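Fimbrin (Schizosaccharomyces pombe, PDB 1RT8) binds and crosslinks actin filaments through tandem calponin-homology domains, supporting cell polarity, cytokinesis, mating and spore formation. Local coordinates at residues V70-R75 / C85-N90; D64-R69 / A477-R482; V92-K97 / G485-I490. All coordinates share one frame; numbering follows the deposited sequence.

Contact 1 (V70-R75 / C85-N90); sequences VLNKQR and CIENNN
L71 and N88 bring the two backbones to their nearest point, 5.5 Å between their CA atoms, where an irregular chain passes one side of helix 82-99. Residues 71-72 follow an extended course that presents both the N-H and the C=O of N72 to the helix. N88 takes both. Its OD1 accepts from N72 N at 2.8 Å, with the donor in the carbonyl plane on a lone pair, while its ND2 donates to N72 O at 2.9 Å, the acceptor only 6° out of the amide plane. The side-chain amide thus pairs with the backbone of one residue through two bonds, both partners close to the amide plane, which fixes its rotation and identifies its O and N ends. L71 flanks this pairing through CD2, 3.7 Å from N88 OD1, and ND2 of N88 has a further acceptor in D50 O.

The N72 side chain crosses that of E87 at about a right angle. N72 ND2 donates to E87 OE1 at 2.9 Å, meeting the carboxylate on its anti side and somewhat out of its plane; K84 O is a second acceptor for the same amide nitrogen. E87 reaches this point with CG beside its backbone N (chi1 -63°) and an extended chain beyond, and its OE2 is engaged by the hydroxyl of Y455. The N88 side-chain amide holds the N-H and C=O of a single loop residue, as a neighbouring strand would, and so fastens the loop between helices 52-61 and 82-99 to the second of these helices within the first calponin-homology domain.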
ATOM      1  N   VAL A  70      -5.325 -12.927  14.861  1.00 31.49           N
ATOM      2  CA  VAL A  70      -6.634 -12.255  14.936  1.00 30.23           C
ATOM      3  C   VAL A  70      -7.633 -12.923  13.988  1.00 30.27           C
ATOM      4  O   VAL A  70      -8.842 -12.704  14.083  1.00 31.39           O
ATOM      5  CB  VAL A  70      -6.572 -10.741  14.537  1.00 30.79           C
ATOM      6  CG1 VAL A  70      -5.541 -10.003  15.374  1.00 30.16           C
ATOM      7  CG2 VAL A  70      -6.277 -10.599  13.048  1.00 29.39           C
ATOM      8  N   LEU A  71      -7.124 -13.745  13.077  1.00 29.59           N
ATOM      9  CA  LEU A  71      -7.972 -14.416  12.104  1.00 30.93           C
ATOM     10  C   LEU A  71      -8.639 -15.671  12.639  1.00 33.24           C
ATOM     11  O   LEU A  71      -8.039 -16.421  13.410  1.00 33.68           O
ATOM     12  CB  LEU A  71      -7.150 -14.798  10.870  1.00 29.63           C
ATOM     13  CG  LEU A  71      -6.449 -13.669  10.116  1.00 27.82           C
ATOM     14  CD1 LEU A  71      -5.459 -14.248   9.127  1.00 25.80           C
ATOM     15  CD2 LEU A  71      -7.492 -12.807   9.416  1.00 27.55           C
ATOM     16  N   ASN A  72      -9.883 -15.890  12.226  1.00 34.84           N
ATOM     17  CA  ASN A  72     -10.617 -17.091  12.611  1.00 37.42           C
ATOM     18  C   ASN A  72     -10.015 -18.146  11.699  1.00 41.17           C
ATOM     19  O   ASN A  72      -9.999 -17.967  10.477  1.00 38.82           O
ATOM     20  CB  ASN A  72     -12.100 -16.919  12.316  1.00 36.09           C
ATOM     21  CG  ASN A  72     -12.712 -15.789  13.109  1.00 34.19           C
ATOM     22  OD1 ASN A  72     -12.557 -15.727  14.321  1.00 31.19           O
ATOM     23  ND2 ASN A  72     -13.411 -14.887  12.430  1.00 35.77           N
ATOM     24  N   LYS A  73      -9.534 -19.245  12.273  1.00 45.29           N
ATOM     25  CA  LYS A  73      -8.863 -20.260  11.467  1.00 50.86           C
ATOM     26  C   LYS A  73      -9.483 -21.639  11.270  1.00 54.31           C
ATOM     27  O   LYS A  73      -8.796 -22.646  11.431  1.00 57.20           O
ATOM     28  CB  LYS A  73      -7.433 -20.432  11.987  1.00 50.56           C
ATOM     29  CG  LYS A  73      -6.615 -19.156  11.931  1.00 52.59           C
ATOM     30  CD  LYS A  73      -5.262 -19.322  12.584  1.00 54.96           C
ATOM     31  CE  LYS A  73      -4.473 -18.027  12.533  1.00 55.78           C
ATOM     32  NZ  LYS A  73      -3.149 -18.142  13.216  1.00 59.59           N
ATOM     33  N   GLN A  74     -10.754 -21.700  10.897  1.00 57.30           N
ATOM     34  CA  GLN A  74     -11.386 -22.997  10.662  1.00 61.54           C
ATOM     35  C   GLN A  74     -11.812 -23.133   9.196  1.00 63.69           C
ATOM     36  O   GLN A  74     -12.590 -22.321   8.692  1.00 66.49           O
ATOM     37  CB  GLN A  74     -12.602 -23.173  11.575  1.00 62.37           C
ATOM     38  CG  GLN A  74     -13.083 -24.615  11.694  1.00 62.15           C
ATOM     39  CD  GLN A  74     -11.971 -25.558  12.118  1.00 62.17           C
ATOM     40  OE1 GLN A  74     -10.949 -25.125  12.655  1.00 59.74           O
ATOM     41  NE2 GLN A  74     -12.170 -26.856  11.890  1.00 61.90           N
ATOM     42  N   ARG A  75     -11.301 -24.153   8.514  1.00 64.18           N
ATOM     43  CA  ARG A  75     -11.633 -24.367   7.109  1.00 65.02           C
ATOM     44  C   ARG A  75     -12.742 -25.404   6.940  1.00 66.42           C
ATOM     45  O   ARG A  75     -13.698 -25.445   7.719  1.00 68.26           O
ATOM     46  CB  ARG A  75     -10.389 -24.801   6.342  1.00 64.84           C
ATOM     47  N   CYS A  85     -16.178 -15.106   8.535  1.00 23.89           N
ATOM     48  CA  CYS A  85     -15.583 -14.738   7.252  1.00 26.70           C
ATOM     49  C   CYS A  85     -15.546 -13.205   7.106  1.00 28.61           C
ATOM     50  O   CYS A  85     -14.586 -12.649   6.561  1.00 28.37           O
ATOM     51  CB  CYS A  85     -16.383 -15.336   6.092  1.00 28.87           C
ATOM     52  SG  CYS A  85     -16.258 -17.137   5.877  1.00 32.51           S
ATOM     53  N   ILE A  86     -16.590 -12.528   7.589  1.00 27.29           N
ATOM     54  CA  ILE A  86     -16.645 -11.073   7.507  1.00 25.54           C
ATOM     55  C   ILE A  86     -15.548 -10.435   8.359  1.00 26.32           C
ATOM     56  O   ILE A  86     -14.876  -9.502   7.907  1.00 25.68           O
ATOM     57  CB  ILE A  86     -18.014 -10.525   7.962  1.00 27.04           C
ATOM     58  CG1 ILE A  86     -19.096 -10.898   6.946  1.00 26.41           C
ATOM     59  CG2 ILE A  86     -17.935  -9.011   8.124  1.00 23.42           C
ATOM     60  CD1 ILE A  86     -18.867 -10.324   5.550  1.00 27.82           C
ATOM     61  N   GLU A  87     -15.373 -10.934   9.585  1.00 25.25           N
ATOM     62  CA  GLU A  87     -14.336 -10.428  10.483  1.00 24.44           C
ATOM     63  C   GLU A  87     -12.987 -10.567   9.787  1.00 23.79           C
ATOM     64  O   GLU A  87     -12.210  -9.620   9.722  1.00 22.96           O
ATOM     65  CB  GLU A  87     -14.313 -11.214  11.805  1.00 25.84           C
ATOM     66  CG  GLU A  87     -15.595 -11.101  12.638  1.00 28.94           C
ATOM     67  CD  GLU A  87     -15.535 -11.912  13.921  1.00 31.29           C
ATOM     68  OE1 GLU A  87     -15.140 -13.095  13.871  1.00 34.79           O
ATOM     69  OE2 GLU A  87     -15.884 -11.373  14.985  1.00 34.08           O
ATOM     70  N   ASN A  88     -12.708 -11.759   9.271  1.00 24.97           N
ATOM     71  CA  ASN A  88     -11.455 -11.998   8.568  1.00 23.86           C
ATOM     72  C   ASN A  88     -11.339 -11.071   7.352  1.00 22.74           C
ATOM     73  O   ASN A  88     -10.277 -10.511   7.079  1.00 23.35           O
ATOM     74  CB  ASN A  88     -11.376 -13.457   8.094  1.00 24.89           C
ATOM     75  CG  ASN A  88     -11.036 -14.426   9.218  1.00 25.16           C
ATOM     76  OD1 ASN A  88     -10.887 -14.032  10.369  1.00 26.06           O
ATOM     77  ND2 ASN A  88     -10.904 -15.708   8.876  1.00 28.16           N
ATOM     78  N   ASN A  89     -12.428 -10.920   6.611  1.00 22.28           N
ATOM     79  CA  ASN A  89     -12.387 -10.067   5.429  1.00 22.36           C
ATOM     80  C   ASN A  89     -12.187  -8.600   5.763  1.00 20.96           C
ATOM     81  O   ASN A  89     -11.632  -7.852   4.961  1.00 22.91           O
ATOM     82  CB  ASN A  89     -13.629 -10.296   4.565  1.00 22.79           C
ATOM     83  CG  ASN A  89     -13.598 -11.657   3.879  1.00 26.73           C
ATOM     84  OD1 ASN A  89     -12.526 -12.228   3.676  1.00 26.72           O
ATOM     85  ND2 ASN A  89     -14.761 -12.171   3.513  1.00 27.99           N
ATOM     86  N   ASN A  90     -12.614  -8.187   6.950  1.00 22.25           N
ATOM     87  CA  ASN A  90     -12.402  -6.804   7.372  1.00 23.08           C
ATOM     88  C   ASN A  90     -10.893  -6.586   7.517  1.00 23.04           C
ATOM     89  O   ASN A  90     -10.360  -5.533   7.144  1.00 20.05           O
ATOM     90  CB  ASN A  90     -13.080  -6.530   8.719  1.00 21.78           C
ATOM     91  CG  ASN A  90     -14.570  -6.314   8.587  1.00 25.83           C
ATOM     92  OD1 ASN A  90     -15.081  -6.119   7.490  1.00 25.34           O
ATOM     93  ND2 ASN A  90     -15.274  -6.335   9.710  1.00 27.47           N
TER

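Contact 2 (D64-R69 / A477-R482); sequences DTIDER and AISIAR
An interface between calponin-homology domains is built here: the loop after helix 52-61 of the first domain meets helix 467-483 of the fourth, joining actin-binding regions 1 and 2. I66 and S479 have the nearest CA atoms, 5.8 Å apart. The one direct hydrogen bond between the segments runs from D67 N to S479 OG, 2.9 Å long and nearly straight at 174°. S479 OG lies beside its own backbone N and is also hydrogen-bonded to R475 O one turn earlier, so the hydroxyl links the helix backbone to the incoming loop. I66 CA and D67 CB lie at van der Waals distance from S479 OG, 3.6 and 3.7 Å respectively.

Water extends the polar link. T65 O receives hydrogen bonds from two water molecules; one accepts from R482 NH1, and the other is bonded to S479 OG. The carbonyl of T65 is therefore tied to the helix at two points without a direct bond. R482 approaches with a chain extended from CG to NE, and T65 O and the first water lie at the edge of its guanidinium, near the plane. I478 CG2 sits over the centre of one face, 3.4 Å above it, while NH2 bonds to I488 O, so face and edge together restrict the group.

Within the loop, D67 makes an Asx turn by accepting R69 N at OD1. Its CG is anti to its backbone N (chi1 180°), directing the carboxylate to R69, which holds it in a side-on, two-nitrogen salt bridge: R69 NE bonds to D67 OD1 at 2.9 Å and R69 NH2 to D67 OD2 at 2.7 Å, each on a syn lone pair.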
ATOM      1  N   ASP A  64       4.526  -9.107   8.020  1.00 28.88           N
ATOM      2  CA  ASP A  64       4.052  -8.541   9.286  1.00 30.04           C
ATOM      3  C   ASP A  64       2.918  -7.515   9.200  1.00 28.91           C
ATOM      4  O   ASP A  64       2.692  -6.757  10.145  1.00 27.68           O
ATOM      5  CB  ASP A  64       5.223  -7.915  10.049  1.00 31.80           C
ATOM      6  CG  ASP A  64       6.377  -8.874  10.230  1.00 35.68           C
ATOM      7  OD1 ASP A  64       6.180  -9.929  10.876  1.00 35.71           O
ATOM      8  OD2 ASP A  64       7.481  -8.573   9.721  1.00 37.50           O
ATOM      9  N   THR A  65       2.202  -7.484   8.084  1.00 27.99           N
ATOM     10  CA  THR A  65       1.102  -6.539   7.958  1.00 27.16           C
ATOM     11  C   THR A  65      -0.045  -7.010   8.844  1.00 26.41           C
ATOM     12  O   THR A  65      -0.709  -6.213   9.512  1.00 26.82           O
ATOM     13  CB  THR A  65       0.611  -6.446   6.504  1.00 26.90           C
ATOM     14  OG1 THR A  65       1.681  -5.984   5.674  1.00 27.29           O
ATOM     15  CG2 THR A  65      -0.559  -5.486   6.394  1.00 26.39           C
ATOM     16  N   ILE A  66      -0.266  -8.315   8.861  1.00 25.56           N
ATOM     17  CA  ILE A  66      -1.342  -8.886   9.657  1.00 25.39           C
ATOM     18  C   ILE A  66      -0.839  -9.852  10.728  1.00 27.27           C
ATOM     19  O   ILE A  66      -0.031 -10.734  10.434  1.00 25.99           O
ATOM     20  CB  ILE A  66      -2.332  -9.646   8.749  1.00 24.66           C
ATOM     21  CG1 ILE A  66      -2.918  -8.693   7.707  1.00 23.16           C
ATOM     22  CG2 ILE A  66      -3.434 -10.275   9.584  1.00 23.50           C
ATOM     23  CD1 ILE A  66      -3.713  -9.396   6.622  1.00 19.66           C
ATOM     24  N   ASP A  67      -1.303  -9.665  11.965  1.00 27.22           N
ATOM     25  CA  ASP A  67      -0.958 -10.559  13.076  1.00 27.72           C
ATOM     26  C   ASP A  67      -2.015 -11.622  12.876  1.00 27.48           C
ATOM     27  O   ASP A  67      -3.175 -11.424  13.241  1.00 26.05           O
ATOM     28  CB  ASP A  67      -1.178  -9.879  14.432  1.00 28.37           C
ATOM     29  CG  ASP A  67      -0.834 -10.789  15.617  1.00 30.14           C
ATOM     30  OD1 ASP A  67      -1.083 -12.019  15.532  1.00 30.56           O
ATOM     31  OD2 ASP A  67      -0.331 -10.272  16.643  1.00 28.24           O
ATOM     32  N   GLU A  68      -1.621 -12.743  12.284  1.00 27.04           N
ATOM     33  CA  GLU A  68      -2.566 -13.808  11.982  1.00 28.03           C
ATOM     34  C   GLU A  68      -3.345 -14.379  13.159  1.00 27.69           C
ATOM     35  O   GLU A  68      -4.348 -15.066  12.967  1.00 25.98           O
ATOM     36  CB  GLU A  68      -1.852 -14.917  11.211  1.00 29.72           C
ATOM     37  CG  GLU A  68      -1.040 -14.375  10.046  1.00 32.74           C
ATOM     38  CD  GLU A  68      -0.605 -15.460   9.078  1.00 36.77           C
ATOM     39  OE1 GLU A  68      -0.574 -16.639   9.486  1.00 37.32           O
ATOM     40  OE2 GLU A  68      -0.284 -15.128   7.911  1.00 38.77           O
ATOM     41  N   ARG A  69      -2.913 -14.093  14.379  1.00 28.74           N
ATOM     42  CA  ARG A  69      -3.651 -14.604  15.526  1.00 30.55           C
ATOM     43  C   ARG A  69      -5.020 -13.935  15.686  1.00 31.74           C
ATOM     44  O   ARG A  69      -5.793 -14.329  16.556  1.00 30.78           O
ATOM     45  CB  ARG A  69      -2.837 -14.426  16.803  1.00 31.02           C
ATOM     46  CG  ARG A  69      -1.551 -15.234  16.809  1.00 31.81           C
ATOM     47  CD  ARG A  69      -0.709 -14.846  17.987  1.00 32.34           C
ATOM     48  NE  ARG A  69      -0.492 -13.405  18.021  1.00 34.84           N
ATOM     49  CZ  ARG A  69       0.071 -12.762  19.035  1.00 38.23           C
ATOM     50  NH1 ARG A  69       0.472 -13.438  20.102  1.00 40.85           N
ATOM     51  NH2 ARG A  69       0.229 -11.445  18.989  1.00 38.83           N
ATOM     52  N   ALA A 477      -2.709  -4.949  18.065  1.00 23.38           N
ATOM     53  CA  ALA A 477      -3.732  -3.918  18.221  1.00 22.56           C
ATOM     54  C   ALA A 477      -4.217  -3.422  16.859  1.00 22.34           C
ATOM     55  O   ALA A 477      -5.425  -3.292  16.632  1.00 22.32           O
ATOM     56  CB  ALA A 477      -3.180  -2.743  19.047  1.00 20.07           C
ATOM     57  N   ILE A 478      -3.280  -3.144  15.953  1.00 23.20           N
ATOM     58  CA  ILE A 478      -3.649  -2.666  14.619  1.00 23.27           C
ATOM     59  C   ILE A 478      -4.497  -3.679  13.852  1.00 23.94           C
ATOM     60  O   ILE A 478      -5.481  -3.306  13.218  1.00 22.93           O
ATOM     61  CB  ILE A 478      -2.400  -2.304  13.784  1.00 21.98           C
ATOM     62  CG1 ILE A 478      -1.755  -1.037  14.358  1.00 23.99           C
ATOM     63  CG2 ILE A 478      -2.782  -2.121  12.317  1.00 19.01           C
ATOM     64  CD1 ILE A 478      -0.436  -0.659  13.718  1.00 20.69           C
ATOM     65  N   SER A 479      -4.123  -4.954  13.909  1.00 23.77           N
ATOM     66  CA  SER A 479      -4.883  -5.990  13.219  1.00 22.85           C
ATOM     67  C   SER A 479      -6.272  -6.169  13.851  1.00 24.07           C
ATOM     68  O   SER A 479      -7.249  -6.476  13.159  1.00 23.46           O
ATOM     69  CB  SER A 479      -4.121  -7.324  13.249  1.00 25.02           C
ATOM     70  OG  SER A 479      -2.918  -7.258  12.487  1.00 23.56           O
ATOM     71  N   ILE A 480      -6.364  -5.994  15.166  1.00 23.32           N
ATOM     72  CA  ILE A 480      -7.655  -6.139  15.834  1.00 22.48           C
ATOM     73  C   ILE A 480      -8.557  -4.970  15.425  1.00 21.83           C
ATOM     74  O   ILE A 480      -9.754  -5.134  15.193  1.00 20.00           O
ATOM     75  CB  ILE A 480      -7.501  -6.145  17.377  1.00 22.97           C
ATOM     76  CG1 ILE A 480      -6.832  -7.451  17.839  1.00 24.37           C
ATOM     77  CG2 ILE A 480      -8.873  -5.974  18.039  1.00 19.43           C
ATOM     78  CD1 ILE A 480      -6.615  -7.540  19.356  1.00 23.59           C
ATOM     79  N   ALA A 481      -7.969  -3.787  15.346  1.00 18.91           N
ATOM     80  CA  ALA A 481      -8.721  -2.599  14.964  1.00 20.09           C
ATOM     81  C   ALA A 481      -9.233  -2.783  13.537  1.00 20.35           C
ATOM     82  O   ALA A 481     -10.361  -2.418  13.211  1.00 22.27           O
ATOM     83  CB  ALA A 481      -7.819  -1.348  15.077  1.00 16.57           C
ATOM     84  N   ARG A 482      -8.415  -3.386  12.685  1.00 20.82           N
ATOM     85  CA  ARG A 482      -8.823  -3.606  11.312  1.00 20.78           C
ATOM     86  C   ARG A 482      -9.944  -4.630  11.254  1.00 21.43           C
ATOM     87  O   ARG A 482     -10.829  -4.530  10.399  1.00 20.15           O
ATOM     88  CB  ARG A 482      -7.619  -4.026  10.453  1.00 19.77           C
ATOM     89  CG  ARG A 482      -6.726  -2.826  10.130  1.00 21.37           C
ATOM     90  CD  ARG A 482      -5.407  -3.186   9.454  1.00 23.32           C
ATOM     91  NE  ARG A 482      -4.655  -1.971   9.141  1.00 23.86           N
ATOM     92  CZ  ARG A 482      -3.351  -1.935   8.892  1.00 26.85           C
ATOM     93  NH1 ARG A 482      -2.639  -3.056   8.919  1.00 23.15           N
ATOM     94  NH2 ARG A 482      -2.759  -0.773   8.628  1.00 28.16           N
TER
HETATM   95  O   HOH W   1      -3.333  -5.691   9.520  1.00 27.67           O
HETATM   96  O   HOH W   2      -0.960  -5.264  12.394  1.00 35.73           O

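Contact 3 (V92-K97 / G485-I490); sequences VINSAK and GAVIFI
Van der Waals packing dominates between N94 on helix 82-99 and the chain at G485-V487, with the CA atoms of N94 and V487 5.9 Å apart. N94 lays its amide against the backbone, ND2 coming within 3.4 Å of G485 CA. Its CB is 3.6 Å from A486 O. Beyond these, N94 OD1 faces V487 CG2, the two side chains crossing at about a right angle. With CG beside the backbone N (chi1 -64°), the amide reaches along the exit of helix 467-483, where its ND2 hydrogen-bonds to R482 O. G485 ends that helix in a Schellman motif, its phi of 100° being one that favours glycine. N94 thus donates to a carbonyl of the last helical turn and packs on the glycine that terminates it.

Polar linkage across the segments passes through a water. It appears to donate to N94 O, at 2.8 Å, and accepts from I488 N at 2.6 Å, joining a helix carbonyl to a loop amide.

The aromatic contact is edge-on. F489 CE2 lies 3.6 Å from K97 O, which is near the plane of the ring, so the carbonyl meets the ring edge and not its face. The K97 side chain comes no closer to V487 than 4.5 Å, NZ to CG2.

Around this contact, F489 packs on V289, L292 and S296 of helix 282-296, while I488 turns to F506 and S509 of helix 500-511. The 485-490 loop, leading from helix 467-483 toward helix 492-496, consequently lies among helices 82-99, 282-296 and 500-511.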
ATOM      1  N   VAL A  92      -8.510  -8.247   5.959  1.00 19.54           N
ATOM      2  CA  VAL A  92      -7.950  -8.252   4.607  1.00 20.90           C
ATOM      3  C   VAL A  92      -8.125  -6.884   3.950  1.00 21.67           C
ATOM      4  O   VAL A  92      -7.151  -6.243   3.547  1.00 23.82           O
ATOM      5  CB  VAL A  92      -8.651  -9.320   3.721  1.00 21.15           C
ATOM      6  CG1 VAL A  92      -8.364  -9.066   2.246  1.00 20.70           C
ATOM      7  CG2 VAL A  92      -8.168 -10.715   4.117  1.00 24.41           C
ATOM      8  N   ILE A  93      -9.376  -6.438   3.861  1.00 21.72           N
ATOM      9  CA  ILE A  93      -9.712  -5.169   3.224  1.00 21.45           C
ATOM     10  C   ILE A  93      -8.987  -3.962   3.810  1.00 18.87           C
ATOM     11  O   ILE A  93      -8.392  -3.179   3.082  1.00 21.61           O
ATOM     12  CB  ILE A  93     -11.236  -4.893   3.302  1.00 23.12           C
ATOM     13  CG1 ILE A  93     -12.003  -5.879   2.411  1.00 23.24           C
ATOM     14  CG2 ILE A  93     -11.527  -3.434   2.912  1.00 24.29           C
ATOM     15  CD1 ILE A  93     -11.677  -5.778   0.953  1.00 23.62           C
ATOM     16  N   ASN A  94      -9.047  -3.805   5.124  1.00 18.77           N
ATOM     17  CA  ASN A  94      -8.419  -2.663   5.766  1.00 22.21           C
ATOM     18  C   ASN A  94      -6.905  -2.688   5.800  1.00 23.73           C
ATOM     19  O   ASN A  94      -6.266  -1.635   5.907  1.00 23.80           O
ATOM     20  CB  ASN A  94      -9.010  -2.486   7.157  1.00 24.26           C
ATOM     21  CG  ASN A  94     -10.483  -2.144   7.088  1.00 29.33           C
ATOM     22  OD1 ASN A  94     -10.876  -1.281   6.305  1.00 26.84           O
ATOM     23  ND2 ASN A  94     -11.302  -2.818   7.882  1.00 27.33           N
ATOM     24  N   SER A  95      -6.323  -3.879   5.698  1.00 22.56           N
ATOM     25  CA  SER A  95      -4.870  -3.976   5.662  1.00 23.46           C
ATOM     26  C   SER A  95      -4.456  -3.528   4.260  1.00 23.71           C
ATOM     27  O   SER A  95      -3.537  -2.723   4.087  1.00 23.30           O
ATOM     28  CB  SER A  95      -4.407  -5.424   5.896  1.00 20.57           C
ATOM     29  OG  SER A  95      -4.657  -5.843   7.221  1.00 20.79           O
ATOM     30  N   ALA A  96      -5.148  -4.060   3.257  1.00 23.92           N
ATOM     31  CA  ALA A  96      -4.858  -3.734   1.860  1.00 26.43           C
ATOM     32  C   ALA A  96      -4.874  -2.226   1.634  1.00 27.18           C
ATOM     33  O   ALA A  96      -4.032  -1.697   0.921  1.00 27.78           O
ATOM     34  CB  ALA A  96      -5.872  -4.417   0.941  1.00 25.71           C
ATOM     35  N   LYS A  97      -5.827  -1.541   2.253  1.00 28.49           N
ATOM     36  CA  LYS A  97      -5.938  -0.092   2.116  1.00 30.55           C
ATOM     37  C   LYS A  97      -4.737   0.669   2.655  1.00 30.13           C
ATOM     38  O   LYS A  97      -4.479   1.787   2.215  1.00 30.15           O
ATOM     39  CB  LYS A  97      -7.183   0.434   2.841  1.00 31.36           C
ATOM     40  CG  LYS A  97      -8.491   0.187   2.138  1.00 34.17           C
ATOM     41  CD  LYS A  97      -9.625   0.889   2.873  1.00 37.97           C
ATOM     42  CE  LYS A  97     -10.915   0.824   2.064  1.00 38.92           C
ATOM     43  NZ  LYS A  97     -12.055   1.465   2.783  1.00 42.61           N
ATOM     44  N   GLY A 485     -13.072  -3.006  11.546  1.00 21.35           N
ATOM     45  CA  GLY A 485     -13.398  -2.124  10.439  1.00 24.99           C
ATOM     46  C   GLY A 485     -12.673  -0.784  10.450  1.00 23.74           C
ATOM     47  O   GLY A 485     -12.981   0.093   9.651  1.00 24.88           O
ATOM     48  N   ALA A 486     -11.708  -0.618  11.342  1.00 24.52           N
ATOM     49  CA  ALA A 486     -10.968   0.638  11.435  1.00 24.84           C
ATOM     50  C   ALA A 486     -10.004   0.850  10.270  1.00 25.22           C
ATOM     51  O   ALA A 486      -9.291  -0.066   9.873  1.00 23.94           O
ATOM     52  CB  ALA A 486     -10.202   0.687  12.753  1.00 22.62           C
ATOM     53  N   VAL A 487      -9.982   2.065   9.735  1.00 25.94           N
ATOM     54  CA  VAL A 487      -9.084   2.420   8.640  1.00 27.36           C
ATOM     55  C   VAL A 487      -7.876   3.067   9.311  1.00 27.29           C
ATOM     56  O   VAL A 487      -7.963   4.186   9.829  1.00 28.18           O
ATOM     57  CB  VAL A 487      -9.767   3.418   7.663  1.00 29.85           C
ATOM     58  CG1 VAL A 487      -8.748   3.976   6.676  1.00 31.89           C
ATOM     59  CG2 VAL A 487     -10.876   2.703   6.905  1.00 30.10           C
ATOM     60  N   ILE A 488      -6.759   2.343   9.309  1.00 25.83           N
ATOM     61  CA  ILE A 488      -5.530   2.788   9.965  1.00 25.61           C
ATOM     62  C   ILE A 488      -4.361   2.895   8.995  1.00 24.76           C
ATOM     63  O   ILE A 488      -4.078   1.960   8.248  1.00 24.82           O
ATOM     64  CB  ILE A 488      -5.161   1.799  11.087  1.00 27.59           C
ATOM     65  CG1 ILE A 488      -6.332   1.693  12.061  1.00 29.65           C
ATOM     66  CG2 ILE A 488      -3.907   2.245  11.812  1.00 25.50           C
ATOM     67  CD1 ILE A 488      -6.206   0.573  13.036  1.00 32.57           C
ATOM     68  N   PHE A 489      -3.673   4.031   9.024  1.00 23.58           N
ATOM     69  CA  PHE A 489      -2.547   4.252   8.132  1.00 22.25           C
ATOM     70  C   PHE A 489      -1.196   4.273   8.831  1.00 23.61           C
ATOM     71  O   PHE A 489      -0.183   4.579   8.202  1.00 23.70           O
ATOM     72  CB  PHE A 489      -2.740   5.554   7.349  1.00 22.71           C
ATOM     73  CG  PHE A 489      -3.913   5.526   6.412  1.00 22.63           C
ATOM     74  CD1 PHE A 489      -4.950   6.444   6.544  1.00 24.99           C
ATOM     75  CD2 PHE A 489      -3.982   4.579   5.399  1.00 25.17           C
ATOM     76  CE1 PHE A 489      -6.043   6.416   5.678  1.00 23.71           C
ATOM     77  CE2 PHE A 489      -5.078   4.542   4.519  1.00 25.48           C
ATOM     78  CZ  PHE A 489      -6.107   5.465   4.665  1.00 20.49           C
ATOM     79  N   ILE A 490      -1.174   3.964  10.123  1.00 22.81           N
ATOM     80  CA  ILE A 490       0.083   3.936  10.860  1.00 24.16           C
ATOM     81  C   ILE A 490       0.614   2.510  10.973  1.00 24.43           C
ATOM     82  O   ILE A 490      -0.075   1.557  10.622  1.00 24.41           O
ATOM     83  CB  ILE A 490      -0.070   4.499  12.291  1.00 24.51           C
ATOM     84  CG1 ILE A 490      -1.117   3.691  13.072  1.00 23.34           C
ATOM     85  CG2 ILE A 490      -0.465   5.961  12.231  1.00 21.72           C
ATOM     86  CD1 ILE A 490      -1.144   4.031  14.564  1.00 22.91           C
TER
HETATM   87  O   HOH W   3      -6.385   0.022   8.212  1.00 42.18           O

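In the fold
From the N terminus, the chain leaves helix 52-61 and enters contact 2 at residues 64-69, then contact 1 at 70-75. Contact 1 closes first, a short loop completed at 85-90 on helix 82-99; the same helix opens contact 3 at 92-97. Some 380 residues later, helix 467-483 closes contact 2 and the loop after it closes contact 3. Contact 1 therefore falls within the span of contact 2, contacts 2 and 3 cross, and contacts 1 and 3 follow in series. Contact 1 is internal to the first calponin-homology domain, whereas contacts 2 and 3, with centres about 9 Å apart, join it to the fourth, bringing the two actin-binding regions together.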